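Local structure of dITP/XTP pyrophosphatase (Coxiella burnetii, 3TQU) at residues His122-Leu127 / Ile138-Trp143; Arg117-His122 / Gly145-Glu150. The protein probably hydrolyses non-canonical purine nucleoside triphosphates such as XTP, dITP and ITP to their monophosphates and diphosphate, keeping them out of DNA and RNA. All blocks are in the same frame, centred on the assembly; numbering follows the deposited sequence.

Contact 1 of 2, residues His122-Leu127 / Ile138-Trp143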
ATOM      1  N   HIS A 122      -7.556  -7.019  -9.028  1.00 10.46           N
ATOM      2  CA  HIS A 122      -7.004  -6.023  -8.119  1.00  9.52           C
ATOM      3  C   HIS A 122      -6.548  -4.796  -8.884  1.00 10.21           C
ATOM      4  O   HIS A 122      -5.956  -4.910  -9.960  1.00 10.33           O
ATOM      5  CB  HIS A 122      -5.813  -6.591  -7.345  1.00  9.42           C
ATOM      6  CG  HIS A 122      -6.164  -7.729  -6.444  1.00 12.46           C
ATOM      7  ND1 HIS A 122      -6.353  -7.573  -5.087  1.00 13.84           N
ATOM      8  CD2 HIS A 122      -6.366  -9.043  -6.703  1.00 15.48           C
ATOM      9  CE1 HIS A 122      -6.652  -8.742  -4.550  1.00 18.00           C
ATOM     10  NE2 HIS A 122      -6.666  -9.651  -5.509  1.00 19.22           N
ATOM     11  N   CYS A 123      -6.816  -3.621  -8.322  1.00 10.31           N
ATOM     12  CA  CYS A 123      -6.252  -2.384  -8.839  1.00  8.77           C
ATOM     13  C   CYS A 123      -5.639  -1.593  -7.695  1.00 10.79           C
ATOM     14  O   CYS A 123      -6.330  -1.230  -6.741  1.00 13.06           O
ATOM     15  CB  CYS A 123      -7.315  -1.536  -9.532  1.00  8.83           C
ATOM     16  SG  CYS A 123      -6.696   0.083 -10.060  1.00 12.98           S
ATOM     17  N   VAL A 124      -4.341  -1.332  -7.789  1.00  8.65           N
ATOM     18  CA  VAL A 124      -3.658  -0.560  -6.764  1.00 10.33           C
ATOM     19  C   VAL A 124      -3.139   0.725  -7.378  1.00 12.41           C
ATOM     20  O   VAL A 124      -2.358   0.698  -8.329  1.00 10.37           O
ATOM     21  CB  VAL A 124      -2.484  -1.340  -6.141  1.00 13.16           C
ATOM     22  CG1 VAL A 124      -1.807  -0.502  -5.047  1.00 13.37           C
ATOM     23  CG2 VAL A 124      -2.964  -2.668  -5.578  1.00 13.28           C
ATOM     24  N   ILE A 125      -3.595   1.845  -6.832  1.00 10.77           N
ATOM     25  CA  ILE A 125      -3.184   3.164  -7.282  1.00  9.92           C
ATOM     26  C   ILE A 125      -2.229   3.757  -6.259  1.00 10.86           C
ATOM     27  O   ILE A 125      -2.472   3.684  -5.052  1.00 11.35           O
ATOM     28  CB  ILE A 125      -4.408   4.094  -7.441  1.00 10.36           C
ATOM     29  CG1 ILE A 125      -5.330   3.562  -8.539  1.00 11.45           C
ATOM     30  CG2 ILE A 125      -3.974   5.526  -7.745  1.00  9.38           C
ATOM     31  CD1 ILE A 125      -6.618   4.347  -8.703  1.00 15.80           C
ATOM     32  N   ALA A 126      -1.132   4.326  -6.741  1.00 10.15           N
ATOM     33  CA  ALA A 126      -0.208   5.036  -5.871  1.00 10.06           C
ATOM     34  C   ALA A 126      -0.085   6.478  -6.331  1.00 10.84           C
ATOM     35  O   ALA A 126       0.134   6.743  -7.512  1.00 13.43           O
ATOM     36  CB  ALA A 126       1.156   4.356  -5.859  1.00  8.93           C
ATOM     37  N   LEU A 127      -0.248   7.406  -5.395  1.00 12.63           N
ATOM     38  CA  LEU A 127      -0.056   8.824  -5.671  1.00 10.84           C
ATOM     39  C   LEU A 127       1.101   9.356  -4.834  1.00 13.45           C
ATOM     40  O   LEU A 127       1.049   9.327  -3.603  1.00 14.89           O
ATOM     41  CB  LEU A 127      -1.335   9.603  -5.356  1.00 12.50           C
ATOM     42  CG  LEU A 127      -1.251  11.124  -5.484  1.00 15.55           C
ATOM     43  CD1 LEU A 127      -0.727  11.510  -6.857  1.00 15.87           C
ATOM     44  CD2 LEU A 127      -2.604  11.772  -5.208  1.00 17.74           C
ATOM     45  N   ILE A 138      -2.138   5.195  -1.071  1.00  8.20           N
ATOM     46  CA  ILE A 138      -2.359   3.902  -1.704  1.00  7.64           C
ATOM     47  C   ILE A 138      -3.846   3.574  -1.695  1.00 14.99           C
ATOM     48  O   ILE A 138      -4.466   3.516  -0.635  1.00 15.17           O
ATOM     49  CB  ILE A 138      -1.600   2.773  -0.977  1.00 10.53           C
ATOM     50  CG1 ILE A 138      -0.100   3.085  -0.910  1.00 13.32           C
ATOM     51  CG2 ILE A 138      -1.854   1.431  -1.657  1.00 12.07           C
ATOM     52  CD1 ILE A 138       0.564   3.216  -2.264  1.00 14.19           C
ATOM     53  N   CYS A 139      -4.414   3.376  -2.879  1.00 13.27           N
ATOM     54  CA  CYS A 139      -5.808   2.967  -3.001  1.00 17.73           C
ATOM     55  C   CYS A 139      -5.859   1.561  -3.578  1.00 18.73           C
ATOM     56  O   CYS A 139      -5.302   1.305  -4.643  1.00 21.43           O
ATOM     57  CB  CYS A 139      -6.575   3.930  -3.904  1.00 18.56           C
ATOM     58  SG  CYS A 139      -6.576   5.635  -3.319  1.00 17.60           S
ATOM     59  N   HIS A 140      -6.523   0.650  -2.876  1.00 16.31           N
ATOM     60  CA  HIS A 140      -6.550  -0.742  -3.304  1.00 13.07           C
ATOM     61  C   HIS A 140      -7.973  -1.239  -3.551  1.00 15.11           C
ATOM     62  O   HIS A 140      -8.732  -1.471  -2.610  1.00 14.01           O
ATOM     63  CB  HIS A 140      -5.842  -1.625  -2.274  1.00 16.22           C
ATOM     64  CG  HIS A 140      -5.689  -3.052  -2.701  1.00 12.28           C
ATOM     65  ND1 HIS A 140      -4.921  -3.959  -2.001  1.00 12.68           N
ATOM     66  CD2 HIS A 140      -6.206  -3.730  -3.753  1.00 10.10           C
ATOM     67  CE1 HIS A 140      -4.974  -5.133  -2.604  1.00 17.81           C
ATOM     68  NE2 HIS A 140      -5.746  -5.021  -3.671  1.00 15.56           N
ATOM     69  N   GLY A 141      -8.323  -1.405  -4.824  1.00 12.58           N
ATOM     70  CA  GLY A 141      -9.636  -1.899  -5.204  1.00 13.34           C
ATOM     71  C   GLY A 141      -9.615  -3.395  -5.461  1.00 11.05           C
ATOM     72  O   GLY A 141      -8.704  -3.911  -6.119  1.00 10.67           O
ATOM     73  N   VAL A 142     -10.618  -4.092  -4.939  1.00  9.99           N
ATOM     74  CA  VAL A 142     -10.706  -5.536  -5.094  1.00 12.44           C
ATOM     75  C   VAL A 142     -12.078  -5.952  -5.605  1.00 14.75           C
ATOM     76  O   VAL A 142     -13.106  -5.541  -5.068  1.00 16.28           O
ATOM     77  CB  VAL A 142     -10.415  -6.273  -3.767  1.00 12.83           C
ATOM     78  CG1 VAL A 142     -10.581  -7.778  -3.948  1.00 11.14           C
ATOM     79  CG2 VAL A 142      -9.017  -5.944  -3.273  1.00 14.56           C
ATOM     80  N   TRP A 143     -12.082  -6.777  -6.645  1.00 13.08           N
ATOM     81  CA  TRP A 143     -13.315  -7.252  -7.251  1.00 14.75           C
ATOM     82  C   TRP A 143     -13.313  -8.779  -7.238  1.00 13.66           C
ATOM     83  O   TRP A 143     -12.535  -9.406  -7.953  1.00 16.00           O
ATOM     84  CB  TRP A 143     -13.409  -6.726  -8.685  1.00 16.05           C
ATOM     85  CG  TRP A 143     -14.766  -6.813  -9.304  1.00 14.07           C
ATOM     86  CD1 TRP A 143     -15.959  -6.983  -8.658  1.00 12.87           C
ATOM     87  CD2 TRP A 143     -15.074  -6.730 -10.702  1.00 12.66           C
ATOM     88  NE1 TRP A 143     -16.990  -7.008  -9.569  1.00 12.82           N
ATOM     89  CE2 TRP A 143     -16.473  -6.857 -10.827  1.00 12.66           C
ATOM     90  CE3 TRP A 143     -14.303  -6.559 -11.856  1.00 12.91           C
ATOM     91  CZ2 TRP A 143     -17.115  -6.822 -12.066  1.00 14.52           C
ATOM     92  CZ3 TRP A 143     -14.944  -6.524 -13.084  1.00 11.46           C
ATOM     93  CH2 TRP A 143     -16.335  -6.657 -13.178  1.00 12.28           C
TER
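Val124 lays its CG2 methyl over one face of the His140 imidazole, 4.0 Å from the ring centroid and close to the ring normal, a CH-pi contact displaced a little toward the rim. At its edge the same ring meets His122: ND1 of His122 and NE2 of His140 share a hydrogen bond of 3.0 Å that is nearly straight (169°), and either nitrogen could be the donor. The two imidazoles meet rim to rim with their planes turned 50° from each other, neither covering the other. His140 gets there because CG stands anti to the backbone N (chi1 -174°), which swings the ring back across to the neighbouring strand. The other ring nitrogen of His122, NE2, is bonded to Thr76 OG1, so both nitrogens of that buried ring have partners and its rotation is fixed. Val142 flanks it, CG2 of Val142 lying 3.6 Å from ND1 of His122.

Beneath these side chains runs the antiparallel beta hairpin of strands 118-128 and 137-147, in the central mixed sheet of this HAM1-family enzyme. Cys123 and Gly141 form one hydrogen-bonded pair, with Gly141 N to Cys123 O at 2.8 Å; Ile125 and Cys139 form the next. Farther along the histidine face, Val124 CG1 meets Ile138 CG2, and the CD1 methyl of Ile138 reaches Ala126 CB at 3.8 Å. Helix 49-64 packs on Val124 and Ala126, while Ala135 of the second subunit rests against both histidines. On the reverse face, CB of Ile125 and CB of Cys139 lie 4.2 Å apart, and helix 185-199 covers Cys123, Ile125 and Cys139, with the side chain of His185, a predicted substrate-binding residue, about 4 Å from that of Cys123.

Contact 2 of 2, residues Arg117-His122 / Gly145-Glu150; sequences RSASFH and GEIARE
At the open end of the hairpin made by strands 118-128 and 137-147, the two strands turn sharply against each other while staying paired, and Arg117 bridges them just where the ladder ends. Its side chain, bent at chi2 and chi3, curls over so that NE and NH2 both grip one atom, Ile147 O, side-on. Arg117 NE is 3.0 Å and Arg117 NH2 3.2 Å from Ile147 O; that oxygen lies close to the guanidinium plane, but the two nitrogens approach it from the same face of its carbonyl, NH2 well above the plane. NH2 also makes a weak bond to Ala148 O. With its edge held this way, the guanidinium lies flat on that of Arg149, planes 16° apart and centres 4.4 Å apart, a stack of two like charges.

The backbone takes part too: Ile147 N donates to Arg117 O at 2.9 Å, and Ala119 and Gly145 form a hydrogen-bonded pair in which Gly145 N to Ala119 O is nearly straight (173°). The CD1 methyl of Ile147 packs against Ala119 CB at 3.5 Å.

Leu109 of helix 98-112 covers Arg117 and Ile147, Leu75 and Ile77 of strand 68-77 add to the apolar patch around Ile147, and Glu146 is linked through its backbone to Tyr164 of strand 163-165.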
ATOM      1  N   ARG A 117     -12.844 -22.206  -8.013  1.00 27.04           N
ATOM      2  CA  ARG A 117     -12.660 -21.335  -9.170  1.00 24.49           C
ATOM      3  C   ARG A 117     -12.566 -19.877  -8.731  1.00 19.85           C
ATOM      4  O   ARG A 117     -12.630 -18.967  -9.558  1.00 17.08           O
ATOM      5  CB  ARG A 117     -13.828 -21.493 -10.149  1.00 26.11           C
ATOM      6  CG  ARG A 117     -14.192 -22.933 -10.493  1.00 30.20           C
ATOM      7  CD  ARG A 117     -13.285 -23.516 -11.566  1.00 30.06           C
ATOM      8  NE  ARG A 117     -13.433 -22.836 -12.850  1.00 28.86           N
ATOM      9  CZ  ARG A 117     -12.814 -23.210 -13.966  1.00 28.84           C
ATOM     10  NH1 ARG A 117     -12.011 -24.265 -13.958  1.00 30.73           N
ATOM     11  NH2 ARG A 117     -12.998 -22.534 -15.092  1.00 28.49           N
ATOM     12  N   SER A 118     -12.424 -19.657  -7.427  1.00 15.57           N
ATOM     13  CA  SER A 118     -12.405 -18.304  -6.877  1.00 17.24           C
ATOM     14  C   SER A 118     -11.281 -17.467  -7.470  1.00 15.62           C
ATOM     15  O   SER A 118     -10.177 -17.967  -7.690  1.00 15.55           O
ATOM     16  CB  SER A 118     -12.276 -18.339  -5.353  1.00 22.01           C
ATOM     17  OG  SER A 118     -13.421 -18.937  -4.768  1.00 29.31           O
ATOM     18  N   ALA A 119     -11.571 -16.194  -7.719  1.00 13.20           N
ATOM     19  CA  ALA A 119     -10.592 -15.284  -8.292  1.00 15.04           C
ATOM     20  C   ALA A 119     -10.944 -13.848  -7.934  1.00 15.27           C
ATOM     21  O   ALA A 119     -12.062 -13.560  -7.516  1.00 14.88           O
ATOM     22  CB  ALA A 119     -10.524 -15.457  -9.803  1.00 14.36           C
ATOM     23  N   SER A 120      -9.979 -12.950  -8.094  1.00 14.24           N
ATOM     24  CA  SER A 120     -10.198 -11.541  -7.816  1.00 14.03           C
ATOM     25  C   SER A 120      -9.394 -10.682  -8.775  1.00 13.43           C
ATOM     26  O   SER A 120      -8.273 -11.039  -9.148  1.00 13.65           O
ATOM     27  CB  SER A 120      -9.798 -11.206  -6.378  1.00 18.00           C
ATOM     28  OG  SER A 120     -10.466 -12.044  -5.454  1.00 21.24           O
ATOM     29  N   PHE A 121      -9.984  -9.565  -9.192  1.00 11.91           N
ATOM     30  CA  PHE A 121      -9.255  -8.519  -9.897  1.00 14.32           C
ATOM     31  C   PHE A 121      -8.781  -7.509  -8.864  1.00 14.21           C
ATOM     32  O   PHE A 121      -9.525  -7.173  -7.940  1.00  9.53           O
ATOM     33  CB  PHE A 121     -10.162  -7.798 -10.894  1.00  7.16           C
ATOM     34  CG  PHE A 121     -10.137  -8.374 -12.278  1.00 10.02           C
ATOM     35  CD1 PHE A 121      -8.953  -8.439 -12.994  1.00 14.59           C
ATOM     36  CD2 PHE A 121     -11.304  -8.812 -12.880  1.00 13.56           C
ATOM     37  CE1 PHE A 121      -8.929  -8.959 -14.276  1.00 16.82           C
ATOM     38  CE2 PHE A 121     -11.288  -9.331 -14.166  1.00 16.38           C
ATOM     39  CZ  PHE A 121     -10.097  -9.404 -14.861  1.00 19.11           C
ATOM     40  N   HIS A 122      -7.556  -7.019  -9.028  1.00 10.46           N
ATOM     41  CA  HIS A 122      -7.004  -6.023  -8.119  1.00  9.52           C
ATOM     42  C   HIS A 122      -6.548  -4.796  -8.884  1.00 10.21           C
ATOM     43  O   HIS A 122      -5.956  -4.910  -9.960  1.00 10.33           O
ATOM     44  CB  HIS A 122      -5.813  -6.591  -7.345  1.00  9.42           C
ATOM     45  CG  HIS A 122      -6.164  -7.729  -6.444  1.00 12.46           C
ATOM     46  ND1 HIS A 122      -6.353  -7.573  -5.087  1.00 13.84           N
ATOM     47  CD2 HIS A 122      -6.366  -9.043  -6.703  1.00 15.48           C
ATOM     48  CE1 HIS A 122      -6.652  -8.742  -4.550  1.00 18.00           C
ATOM     49  NE2 HIS A 122      -6.666  -9.651  -5.509  1.00 19.22           N
ATOM     50  N   GLY A 145     -14.763 -12.614  -7.824  1.00 14.37           N
ATOM     51  CA  GLY A 145     -15.612 -13.372  -8.722  1.00 15.67           C
ATOM     52  C   GLY A 145     -15.159 -14.809  -8.876  1.00 16.77           C
ATOM     53  O   GLY A 145     -14.532 -15.371  -7.979  1.00 12.77           O
ATOM     54  N   GLU A 146     -15.481 -15.405 -10.020  1.00 17.74           N
ATOM     55  CA  GLU A 146     -15.119 -16.787 -10.307  1.00 21.98           C
ATOM     56  C   GLU A 146     -14.667 -16.900 -11.751  1.00 23.82           C
ATOM     57  O   GLU A 146     -15.112 -16.134 -12.606  1.00 23.10           O
ATOM     58  CB  GLU A 146     -16.316 -17.715 -10.085  1.00 27.49           C
ATOM     59  CG  GLU A 146     -16.895 -17.672  -8.684  1.00 34.00           C
ATOM     60  CD  GLU A 146     -18.147 -18.515  -8.553  1.00 40.76           C
ATOM     61  OE1 GLU A 146     -18.566 -19.121  -9.564  1.00 43.48           O
ATOM     62  OE2 GLU A 146     -18.713 -18.572  -7.442  1.00 43.55           O
ATOM     63  N   ILE A 147     -13.785 -17.855 -12.025  1.00 21.54           N
ATOM     64  CA  ILE A 147     -13.342 -18.103 -13.391  1.00 20.64           C
ATOM     65  C   ILE A 147     -14.308 -19.048 -14.096  1.00 19.11           C
ATOM     66  O   ILE A 147     -14.554 -20.162 -13.632  1.00 20.99           O
ATOM     67  CB  ILE A 147     -11.922 -18.701 -13.433  1.00 19.05           C
ATOM     68  CG1 ILE A 147     -10.951 -17.819 -12.649  1.00 15.21           C
ATOM     69  CG2 ILE A 147     -11.452 -18.865 -14.874  1.00 19.58           C
ATOM     70  CD1 ILE A 147     -10.816 -16.407 -13.208  1.00 12.32           C
ATOM     71  N   ALA A 148     -14.858 -18.600 -15.219  1.00 15.65           N
ATOM     72  CA  ALA A 148     -15.811 -19.405 -15.968  1.00 18.61           C
ATOM     73  C   ALA A 148     -15.114 -20.558 -16.683  1.00 20.06           C
ATOM     74  O   ALA A 148     -13.887 -20.592 -16.779  1.00 17.28           O
ATOM     75  CB  ALA A 148     -16.573 -18.538 -16.958  1.00 18.79           C
ATOM     76  N   ARG A 149     -15.908 -21.500 -17.181  1.00 22.40           N
ATOM     77  CA  ARG A 149     -15.384 -22.669 -17.874  1.00 27.42           C
ATOM     78  C   ARG A 149     -15.011 -22.316 -19.308  1.00 27.83           C
ATOM     79  O   ARG A 149     -14.112 -22.917 -19.893  1.00 31.93           O
ATOM     80  CB  ARG A 149     -16.416 -23.800 -17.865  1.00 33.30           C
ATOM     81  CG  ARG A 149     -16.900 -24.203 -16.478  1.00 38.49           C
ATOM     82  CD  ARG A 149     -15.928 -25.149 -15.793  1.00 42.66           C
ATOM     83  NE  ARG A 149     -16.372 -25.502 -14.447  1.00 44.42           N
ATOM     84  CZ  ARG A 149     -15.770 -26.396 -13.671  1.00 45.98           C
ATOM     85  NH1 ARG A 149     -14.695 -27.039 -14.108  1.00 46.88           N
ATOM     86  NH2 ARG A 149     -16.241 -26.650 -12.457  1.00 46.28           N
ATOM     87  N   GLU A 150     -15.716 -21.343 -19.873  1.00 26.61           N
ATOM     88  CA  GLU A 150     -15.438 -20.879 -21.229  1.00 30.44           C
ATOM     89  C   GLU A 150     -15.727 -19.385 -21.351  1.00 26.87           C
ATOM     90  O   GLU A 150     -16.541 -18.846 -20.603  1.00 26.24           O
ATOM     91  CB  GLU A 150     -16.256 -21.671 -22.254  1.00 36.66           C
ATOM     92  CG  GLU A 150     -17.762 -21.551 -22.086  1.00 43.33           C
ATOM     93  CD  GLU A 150     -18.535 -22.315 -23.149  1.00 50.14           C
ATOM     94  OE1 GLU A 150     -18.529 -23.565 -23.111  1.00 53.44           O
ATOM     95  OE2 GLU A 150     -19.144 -21.665 -24.026  1.00 50.79           O
TER

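How the contacts relate
Coming from the N terminus, the chain leaves helix 98-112 and enters strand 118-128 through contact 2, whose first segment ends at His122; contact 1 starts on that same residue. The strand runs on to the hairpin turn, and the return strand 137-147 closes the shorter, inner loop at contact 1 before the wider one at contact 2, so the first lies within the second. Their centres lie about 18 Å apart along one hairpin, and a probable hydrogen bond from Phe121 N to Trp143 O joins them. Both lie on strand 118-128, which pairs along its other edge with strand 68-77; beyond strand 137-147 the sheet continues to strand 163-165.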